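Local coordinates for periplasmic binding protein (Agrobacterium tumefaciens str. B6, PDB 5L9G) that binds the opine mannopine as the periplasmic solute-binding protein MotA and probably delivers it to an ABC transporter for uptake, at residues D75-G80 with G253-K258; K152-N157 with G218-I223. One frame throughout, in Å; residues are numbered along the deposited sequence.

Contact 1: D75-G80 with G253-K258; sequences DIIQIG and GYAIVK. With MO0 (mannopine), chain C.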
ATOM      1  N   ASP A  75      -3.836   9.168 -17.132  1.00 51.41           N
ATOM      2  CA  ASP A  75      -2.536   9.827 -17.309  1.00 52.05           C
ATOM      3  C   ASP A  75      -1.615   9.402 -16.171  1.00 54.08           C
ATOM      4  O   ASP A  75      -0.632   8.689 -16.407  1.00 55.73           O
ATOM      5  CB  ASP A  75      -2.681  11.351 -17.356  1.00 53.37           C
ATOM      6  CG  ASP A  75      -3.345  11.843 -18.632  1.00 58.15           C
ATOM      7  OD1 ASP A  75      -2.846  11.529 -19.717  1.00 60.81           O
ATOM      8  OD2 ASP A  75      -4.407  12.437 -18.536  1.00 57.48           O
ATOM      9  N   ILE A  76      -1.954   9.801 -14.938  1.00 47.87           N
ATOM     10  CA  ILE A  76      -1.190   9.439 -13.736  1.00 46.07           C
ATOM     11  C   ILE A  76      -1.891   8.311 -12.985  1.00 47.76           C
ATOM     12  O   ILE A  76      -3.095   8.385 -12.713  1.00 46.76           O
ATOM     13  CB  ILE A  76      -0.959  10.677 -12.810  1.00 48.13           C
ATOM     14  CG1 ILE A  76      -0.252  11.831 -13.565  1.00 50.24           C
ATOM     15  CG2 ILE A  76      -0.217  10.276 -11.493  1.00 46.49           C
ATOM     16  CD1 ILE A  76      -0.344  13.196 -12.897  1.00 56.00           C
ATOM     17  N   ILE A  77      -1.115   7.295 -12.585  1.00 45.92           N
ATOM     18  CA  ILE A  77      -1.626   6.207 -11.754  1.00 44.44           C
ATOM     19  C   ILE A  77      -0.823   6.148 -10.474  1.00 46.30           C
ATOM     20  O   ILE A  77       0.414   6.282 -10.505  1.00 45.53           O
ATOM     21  CB  ILE A  77      -1.667   4.822 -12.472  1.00 48.81           C
ATOM     22  CG1 ILE A  77      -0.290   4.438 -13.102  1.00 51.08           C
ATOM     23  CG2 ILE A  77      -2.810   4.785 -13.498  1.00 51.65           C
ATOM     24  CD1 ILE A  77      -0.179   2.985 -13.616  1.00 56.74           C
ATOM     25  N   GLN A  78      -1.527   5.967  -9.348  1.00 41.69           N
ATOM     26  CA  GLN A  78      -0.855   5.774  -8.073  1.00 40.01           C
ATOM     27  C   GLN A  78      -0.729   4.262  -7.924  1.00 41.50           C
ATOM     28  O   GLN A  78      -1.735   3.553  -7.914  1.00 39.69           O
ATOM     29  CB  GLN A  78      -1.639   6.399  -6.910  1.00 39.68           C
ATOM     30  CG  GLN A  78      -0.937   6.236  -5.568  1.00 42.34           C
ATOM     31  CD  GLN A  78      -1.324   4.918  -4.935  1.00 42.07           C
ATOM     32  OE1 GLN A  78      -2.494   4.696  -4.622  1.00 37.82           O
ATOM     33  NE2 GLN A  78      -0.388   3.986  -4.841  1.00 36.83           N
ATOM     34  N   ILE A  79       0.511   3.772  -7.842  1.00 38.41           N
ATOM     35  CA  ILE A  79       0.792   2.345  -7.673  1.00 38.61           C
ATOM     36  C   ILE A  79       1.690   2.098  -6.465  1.00 40.29           C
ATOM     37  O   ILE A  79       2.282   3.042  -5.924  1.00 38.06           O
ATOM     38  CB  ILE A  79       1.398   1.719  -8.981  1.00 42.79           C
ATOM     39  CG1 ILE A  79       2.739   2.399  -9.382  1.00 43.31           C
ATOM     40  CG2 ILE A  79       0.358   1.715 -10.132  1.00 46.04           C
ATOM     41  CD1 ILE A  79       3.607   1.609 -10.438  1.00 46.74           C
ATOM     42  N   GLY A  80       1.800   0.832  -6.060  1.00 37.48           N
ATOM     43  CA  GLY A  80       2.707   0.443  -4.986  1.00 36.67           C
ATOM     44  C   GLY A  80       4.093   0.231  -5.585  1.00 41.96           C
ATOM     45  O   GLY A  80       4.222  -0.202  -6.743  1.00 44.67           O
ATOM     46  N   GLY A 253       3.430   5.523  -4.674  1.00 39.16           N
ATOM     47  CA  GLY A 253       3.929   6.590  -5.516  1.00 39.91           C
ATOM     48  C   GLY A 253       3.179   6.678  -6.805  1.00 44.50           C
ATOM     49  O   GLY A 253       2.158   6.001  -6.974  1.00 44.39           O
ATOM     50  N   TYR A 254       3.691   7.521  -7.711  1.00 41.57           N
ATOM     51  CA  TYR A 254       3.038   7.823  -8.981  1.00 41.72           C
ATOM     52  C   TYR A 254       3.862   7.415 -10.185  1.00 48.09           C
ATOM     53  O   TYR A 254       5.094   7.539 -10.184  1.00 47.73           O
ATOM     54  CB  TYR A 254       2.729   9.321  -9.092  1.00 44.00           C
ATOM     55  CG  TYR A 254       1.784   9.846  -8.027  1.00 41.70           C
ATOM     56  CD1 TYR A 254       0.460   9.421  -7.973  1.00 41.68           C
ATOM     57  CD2 TYR A 254       2.217  10.761  -7.072  1.00 41.76           C
ATOM     58  CE1 TYR A 254      -0.423   9.915  -7.009  1.00 39.55           C
ATOM     59  CE2 TYR A 254       1.348  11.248  -6.089  1.00 41.03           C
ATOM     60  CZ  TYR A 254       0.028  10.825  -6.068  1.00 44.83           C
ATOM     61  OH  TYR A 254      -0.830  11.294  -5.096  1.00 43.85           O
ATOM     62  N   ALA A 255       3.154   7.021 -11.247  1.00 46.61           N
ATOM     63  CA  ALA A 255       3.733   6.665 -12.546  1.00 48.54           C
ATOM     64  C   ALA A 255       2.800   7.242 -13.608  1.00 52.41           C
ATOM     65  O   ALA A 255       1.633   7.533 -13.311  1.00 50.39           O
ATOM     66  CB  ALA A 255       3.812   5.155 -12.687  1.00 49.20           C
ATOM     67  N   ILE A 256       3.323   7.420 -14.829  1.00 51.68           N
ATOM     68  CA  ILE A 256       2.525   7.910 -15.954  1.00 52.88           C
ATOM     69  C   ILE A 256       2.325   6.738 -16.906  1.00 58.19           C
ATOM     70  O   ILE A 256       3.275   6.021 -17.199  1.00 59.40           O
ATOM     71  CB  ILE A 256       3.121   9.197 -16.583  1.00 57.50           C
ATOM     72  CG1 ILE A 256       2.947  10.373 -15.580  1.00 57.71           C
ATOM     73  CG2 ILE A 256       2.466   9.519 -17.948  1.00 57.71           C
ATOM     74  CD1 ILE A 256       3.722  11.639 -15.898  1.00 71.12           C
ATOM     75  N   VAL A 257       1.070   6.491 -17.301  1.00 54.91           N
ATOM     76  CA  VAL A 257       0.690   5.374 -18.171  1.00 56.22           C
ATOM     77  C   VAL A 257       1.286   5.550 -19.575  1.00 62.80           C
ATOM     78  O   VAL A 257       1.243   6.653 -20.128  1.00 62.03           O
ATOM     79  CB  VAL A 257      -0.853   5.154 -18.191  1.00 59.74           C
ATOM     80  CG1 VAL A 257      -1.229   3.906 -18.992  1.00 61.08           C
ATOM     81  CG2 VAL A 257      -1.411   5.053 -16.773  1.00 57.02           C
ATOM     82  N   LYS A 258       1.889   4.467 -20.125  1.00 60.69           N
ATOM     83  CA  LYS A 258       2.459   4.461 -21.479  1.00 63.15           C
ATOM     84  C   LYS A 258       1.351   4.830 -22.467  1.00 68.60           C
ATOM     85  O   LYS A 258       0.307   4.178 -22.492  1.00 66.48           O
ATOM     86  CB  LYS A 258       3.047   3.082 -21.810  1.00 66.14           C
ATOM     87  CG  LYS A 258       3.876   3.058 -23.098  1.00 73.79           C
ATOM     88  CD  LYS A 258       5.365   3.011 -22.793  1.00 84.66           C
ATOM     89  CE  LYS A 258       6.206   3.458 -23.960  1.00104.11           C
ATOM     90  NZ  LYS A 258       7.651   3.441 -23.621  1.00114.79           N
TER
HETATM   91  OAB MO0 C 401      -0.158  -0.763  -7.361  1.00 37.00           O
HETATM   92  CAF MO0 C 401      -1.554  -0.861  -7.439  1.00 37.76           C
HETATM   93  CAG MO0 C 401      -2.223  -0.985  -6.082  1.00 35.67           C
HETATM   94  OAC MO0 C 401      -2.299  -2.318  -5.712  1.00 36.39           O
HETATM   95  CAH MO0 C 401      -1.647  -0.086  -5.015  1.00 36.53           C
HETATM   96  OAM MO0 C 401      -1.643   1.236  -5.410  1.00 36.67           O
HETATM   97  CAI MO0 C 401      -2.267  -0.236  -3.626  1.00 33.31           C
HETATM   98  OAD MO0 C 401      -3.622   0.097  -3.643  1.00 35.73           O
HETATM   99  CAJ MO0 C 401      -1.496   0.508  -2.573  1.00 33.25           C
HETATM  100  OAE MO0 C 401      -0.181   0.033  -2.542  1.00 37.76           O
HETATM  101  CAK MO0 C 401      -2.136   0.489  -1.177  1.00 29.10           C
HETATM  102  N   MO0 C 401      -2.212   1.865  -0.668  1.00 29.28           N
HETATM  103  CA  MO0 C 401      -2.598   1.927   0.763  1.00 28.88           C
HETATM  104  C   MO0 C 401      -4.048   2.325   0.892  1.00 33.73           C
HETATM  105  O   MO0 C 401      -4.756   2.405  -0.134  1.00 31.54           O
HETATM  106  CB  MO0 C 401      -1.711   2.837   1.579  1.00 31.10           C
HETATM  107  CG  MO0 C 401      -2.017   4.304   1.365  1.00 32.04           C
HETATM  108  CD  MO0 C 401      -0.889   5.203   1.734  1.00 33.36           C
HETATM  109  OE1 MO0 C 401      -0.947   5.848   2.976  1.00 29.25           O
HETATM  110  NE2 MO0 C 401       0.088   5.420   0.998  1.00 35.97           N
HETATM  111  OXT MO0 C 401      -4.583   2.516   2.030  1.00 30.26           O
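Ile77 N gives a nearly straight bond (171°) to Ala255 O, N to O 2.9 Å, and Ile77 O takes Ala255 N in return, the hydrogen-bonded pair of an antiparallel ladder in the ligand-binding sheet of this periplasmic binding protein. Ile79 pairs with Gly253 in the same way, and Val257 N closes the far end on Asp75 O. On the face with Ile76, Gln78, Tyr254 and Ile256, the Tyr254 ring meets Ile76 and Gln78 obliquely: its CD1 lies 3.7 Å from Ile76 CG2, and its CE1 equally near Gln78 CB. A bond to Trp41 NE1 gives the hydroxyl of this buried tyrosine a partner. On the opposite face, with Ile77, Ile79 and Ala255, branched Ile77 presses CG2 to 3.6 Å from Val257 CG2, and small Ala255 leaves room for the isoleucines. Gln78 carries its amide to the mannopine: CG is anti to the backbone N (chi1 -179°) and the chain bends at chi2, while OE1, bonded to Ser27 and Trp32, fixes the amide's rotation. NE2 then reaches mannopine OAM in a weak bond of 3.1 Å. Gly80, where a side chain would crowd the ligand, gives its backbone N to mannopine OAB at 2.8 Å and 163°.

Contact 2: K152-N157 with G218-I223; sequences KRALWN and GEVDMI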
ATOM      1  N   LYS A 152     -12.862 -14.990  12.695  1.00 35.69           N
ATOM      2  CA  LYS A 152     -12.909 -14.642  11.285  1.00 34.91           C
ATOM      3  C   LYS A 152     -11.750 -13.727  10.919  1.00 36.36           C
ATOM      4  O   LYS A 152     -11.607 -12.646  11.487  1.00 34.11           O
ATOM      5  CB  LYS A 152     -14.245 -13.963  10.946  1.00 36.71           C
ATOM      6  CG  LYS A 152     -15.480 -14.838  11.134  1.00 45.57           C
ATOM      7  CD  LYS A 152     -16.740 -14.007  10.863  1.00 53.94           C
ATOM      8  CE  LYS A 152     -18.008 -14.687  11.326  1.00 74.17           C
ATOM      9  NZ  LYS A 152     -18.390 -15.831  10.455  1.00 87.79           N
ATOM     10  N   ARG A 153     -10.922 -14.174   9.962  1.00 34.39           N
ATOM     11  CA  ARG A 153      -9.803 -13.416   9.407  1.00 32.49           C
ATOM     12  C   ARG A 153     -10.195 -12.750   8.081  1.00 36.18           C
ATOM     13  O   ARG A 153     -11.010 -13.289   7.335  1.00 36.46           O
ATOM     14  CB  ARG A 153      -8.630 -14.364   9.106  1.00 30.41           C
ATOM     15  CG  ARG A 153      -7.679 -14.596  10.305  1.00 32.35           C
ATOM     16  CD  ARG A 153      -8.022 -15.818  11.090  1.00 40.79           C
ATOM     17  NE  ARG A 153      -7.028 -16.073  12.137  1.00 34.84           N
ATOM     18  CZ  ARG A 153      -7.343 -16.479  13.360  1.00 44.38           C
ATOM     19  NH1 ARG A 153      -6.395 -16.647  14.272  1.00 32.58           N
ATOM     20  NH2 ARG A 153      -8.614 -16.694  13.692  1.00 36.47           N
ATOM     21  N   ALA A 154      -9.570 -11.599   7.771  1.00 32.71           N
ATOM     22  CA  ALA A 154      -9.724 -10.969   6.472  1.00 33.22           C
ATOM     23  C   ALA A 154      -8.342 -10.619   5.946  1.00 36.24           C
ATOM     24  O   ALA A 154      -7.506 -10.083   6.678  1.00 32.09           O
ATOM     25  CB  ALA A 154     -10.605  -9.743   6.547  1.00 33.46           C
ATOM     26  N   LEU A 155      -8.080 -10.981   4.687  1.00 36.40           N
ATOM     27  CA  LEU A 155      -6.797 -10.732   4.038  1.00 34.96           C
ATOM     28  C   LEU A 155      -7.093 -10.087   2.697  1.00 35.19           C
ATOM     29  O   LEU A 155      -8.213 -10.177   2.209  1.00 34.18           O
ATOM     30  CB  LEU A 155      -6.038 -12.052   3.791  1.00 36.58           C
ATOM     31  CG  LEU A 155      -5.270 -12.686   4.955  1.00 41.96           C
ATOM     32  CD1 LEU A 155      -6.203 -13.295   5.939  1.00 43.07           C
ATOM     33  CD2 LEU A 155      -4.369 -13.837   4.436  1.00 46.35           C
ATOM     34  N   TRP A 156      -6.090  -9.434   2.103  1.00 33.86           N
ATOM     35  CA  TRP A 156      -6.227  -8.764   0.811  1.00 35.24           C
ATOM     36  C   TRP A 156      -6.420  -9.808  -0.305  1.00 38.18           C
ATOM     37  O   TRP A 156      -5.930 -10.938  -0.189  1.00 38.33           O
ATOM     38  CB  TRP A 156      -4.940  -7.970   0.531  1.00 34.09           C
ATOM     39  CG  TRP A 156      -5.028  -6.932  -0.563  1.00 35.01           C
ATOM     40  CD1 TRP A 156      -6.161  -6.379  -1.104  1.00 37.90           C
ATOM     41  CD2 TRP A 156      -3.922  -6.297  -1.209  1.00 34.79           C
ATOM     42  NE1 TRP A 156      -5.822  -5.456  -2.069  1.00 37.83           N
ATOM     43  CE2 TRP A 156      -4.451  -5.361  -2.130  1.00 38.46           C
ATOM     44  CE3 TRP A 156      -2.523  -6.405  -1.079  1.00 35.23           C
ATOM     45  CZ2 TRP A 156      -3.632  -4.553  -2.928  1.00 38.14           C
ATOM     46  CZ3 TRP A 156      -1.710  -5.607  -1.870  1.00 36.31           C
ATOM     47  CH2 TRP A 156      -2.263  -4.712  -2.803  1.00 37.30           C
ATOM     48  N   ASN A 157      -7.101  -9.435  -1.405  1.00 36.18           N
ATOM     49  CA  ASN A 157      -7.248 -10.370  -2.521  1.00 37.59           C
ATOM     50  C   ASN A 157      -6.047 -10.265  -3.490  1.00 43.88           C
ATOM     51  O   ASN A 157      -6.070 -10.865  -4.571  1.00 45.25           O
ATOM     52  CB  ASN A 157      -8.599 -10.187  -3.260  1.00 39.90           C
ATOM     53  CG  ASN A 157      -8.644  -8.942  -4.089  1.00 49.12           C
ATOM     54  OD1 ASN A 157      -7.952  -7.963  -3.792  1.00 38.36           O
ATOM     55  ND2 ASN A 157      -9.412  -8.976  -5.178  1.00 47.02           N
ATOM     56  N   GLY A 218     -17.591  -4.318  12.512  1.00 29.25           N
ATOM     57  CA  GLY A 218     -17.136  -5.441  13.333  1.00 30.35           C
ATOM     58  C   GLY A 218     -17.426  -6.779  12.669  1.00 34.85           C
ATOM     59  O   GLY A 218     -17.718  -7.765  13.358  1.00 34.27           O
ATOM     60  N   GLU A 219     -17.395  -6.821  11.324  1.00 31.91           N
ATOM     61  CA  GLU A 219     -17.722  -8.010  10.526  1.00 32.93           C
ATOM     62  C   GLU A 219     -16.617  -9.057  10.495  1.00 36.41           C
ATOM     63  O   GLU A 219     -16.859 -10.191  10.067  1.00 36.63           O
ATOM     64  CB  GLU A 219     -18.153  -7.617   9.102  1.00 35.36           C
ATOM     65  CG  GLU A 219     -19.613  -7.219   9.026  1.00 49.01           C
ATOM     66  CD  GLU A 219     -20.150  -6.800   7.665  1.00 74.27           C
ATOM     67  OE1 GLU A 219     -19.554  -7.184   6.629  1.00 49.74           O
ATOM     68  OE2 GLU A 219     -21.175  -6.080   7.641  1.00 64.80           O
ATOM     69  N   VAL A 220     -15.411  -8.679  10.929  1.00 31.81           N
ATOM     70  CA  VAL A 220     -14.246  -9.563  11.021  1.00 32.29           C
ATOM     71  C   VAL A 220     -13.714  -9.519  12.441  1.00 33.38           C
ATOM     72  O   VAL A 220     -13.971  -8.537  13.153  1.00 32.24           O
ATOM     73  CB  VAL A 220     -13.136  -9.222   9.972  1.00 36.16           C
ATOM     74  CG1 VAL A 220     -13.669  -9.364   8.550  1.00 37.07           C
ATOM     75  CG2 VAL A 220     -12.536  -7.834  10.209  1.00 35.83           C
ATOM     76  N   ASP A 221     -12.919 -10.531  12.835  1.00 30.14           N
ATOM     77  CA  ASP A 221     -12.304 -10.546  14.168  1.00 29.25           C
ATOM     78  C   ASP A 221     -10.892 -10.008  14.122  1.00 31.88           C
ATOM     79  O   ASP A 221     -10.392  -9.441  15.085  1.00 30.48           O
ATOM     80  CB  ASP A 221     -12.391 -11.940  14.798  1.00 31.17           C
ATOM     81  CG  ASP A 221     -13.834 -12.350  15.025  1.00 37.31           C
ATOM     82  OD1 ASP A 221     -14.609 -11.529  15.570  1.00 34.30           O
ATOM     83  OD2 ASP A 221     -14.207 -13.444  14.591  1.00 37.27           O
ATOM     84  N   MET A 222     -10.229 -10.204  12.987  1.00 28.99           N
ATOM     85  CA  MET A 222      -8.871  -9.689  12.785  1.00 28.09           C
ATOM     86  C   MET A 222      -8.665  -9.529  11.294  1.00 31.41           C
ATOM     87  O   MET A 222      -9.331 -10.204  10.509  1.00 30.97           O
ATOM     88  CB  MET A 222      -7.794 -10.574  13.430  1.00 29.12           C
ATOM     89  CG  MET A 222      -7.804 -12.012  12.906  1.00 30.73           C
ATOM     90  SD  MET A 222      -6.501 -12.970  13.723  0.60 29.57           S
ATOM     91  CE  MET A 222      -7.292 -13.399  15.313  1.00 31.61           C
ATOM     92  N   ILE A 223      -7.754  -8.628  10.908  1.00 27.72           N
ATOM     93  CA  ILE A 223      -7.551  -8.294   9.490  1.00 27.62           C
ATOM     94  C   ILE A 223      -6.139  -7.803   9.284  1.00 31.06           C
ATOM     95  O   ILE A 223      -5.579  -7.120  10.148  1.00 29.68           O
ATOM     96  CB  ILE A 223      -8.607  -7.205   9.038  1.00 29.01           C
ATOM     97  CG1 ILE A 223      -8.471  -6.797   7.558  1.00 29.56           C
ATOM     98  CG2 ILE A 223      -8.583  -5.926   9.943  1.00 27.37           C
ATOM     99  CD1 ILE A 223      -9.651  -5.933   7.054  1.00 28.98           C
TER
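Segments 152-157 and 218-223 begin a parallel pairing, Arg153 beside Met222 and Ala154 beside Ile223, with Lys152 opposite Asp221 just before it. The carbonyl O of Lys152 accepts two amides, Asp221 N at 2.8 Å and Met222 N at 3.2 Å, and Ala154 N returns a weak bond to Met222 O. Asp221, just ahead of the strand, extends the ladder with its side chain: OD2 takes Lys152 N at 2.8 Å on the anti side of the carboxylate, a little out of its plane, in a nearly straight bond (166°), while OD1 is held by Thr131. A short acidic side chain suits this place because its carboxylate, rather than a backbone carbonyl, receives the Lys152 N-H. On one face Arg153 and Met222 lie alongside, pointing the same way. Met222 SD sits over one face of the guanidinium, 3.5 Å from Arg153 NE and offset toward the rim, and the bend at chi3 (81°) brings CE to 3.5 Å from Arg153 NH1. On the other face the CB of small Ala154 touches both Val220 CG1, 3.7 Å away, and Ile223 CG1. The guanidinium nitrogens NE and NH2 are bonded to the carbonyls of Phe143, Phe149 and Gly151, so the buried charge is met by peptide oxygens at its rim, while polarisable sulfur packs against its flat side.

In the fold
Contact 2 is nested along the chain inside the loop closed by contact 1: strand 76-80 comes first, then 153-156 and 222-226, and finally 240-256. Their centres lie 29 Å apart, on opposite sides of the chain's centre, yet both reach one mixed sheet, joined through the long strand 115-128, which pairs with 222-226 and with 240-256. Both contacts bring residues to the polyol part of mannopine. Contact 1 supplies Gln78, Ile79 and Gly80, and the strand of 152-157 brings Trp156, which stacks on Trp205 and meets Trp226 edge to face. This fits the two-lobed fold of solute-binding proteins, in which the ligand is held in the cleft between the lobes.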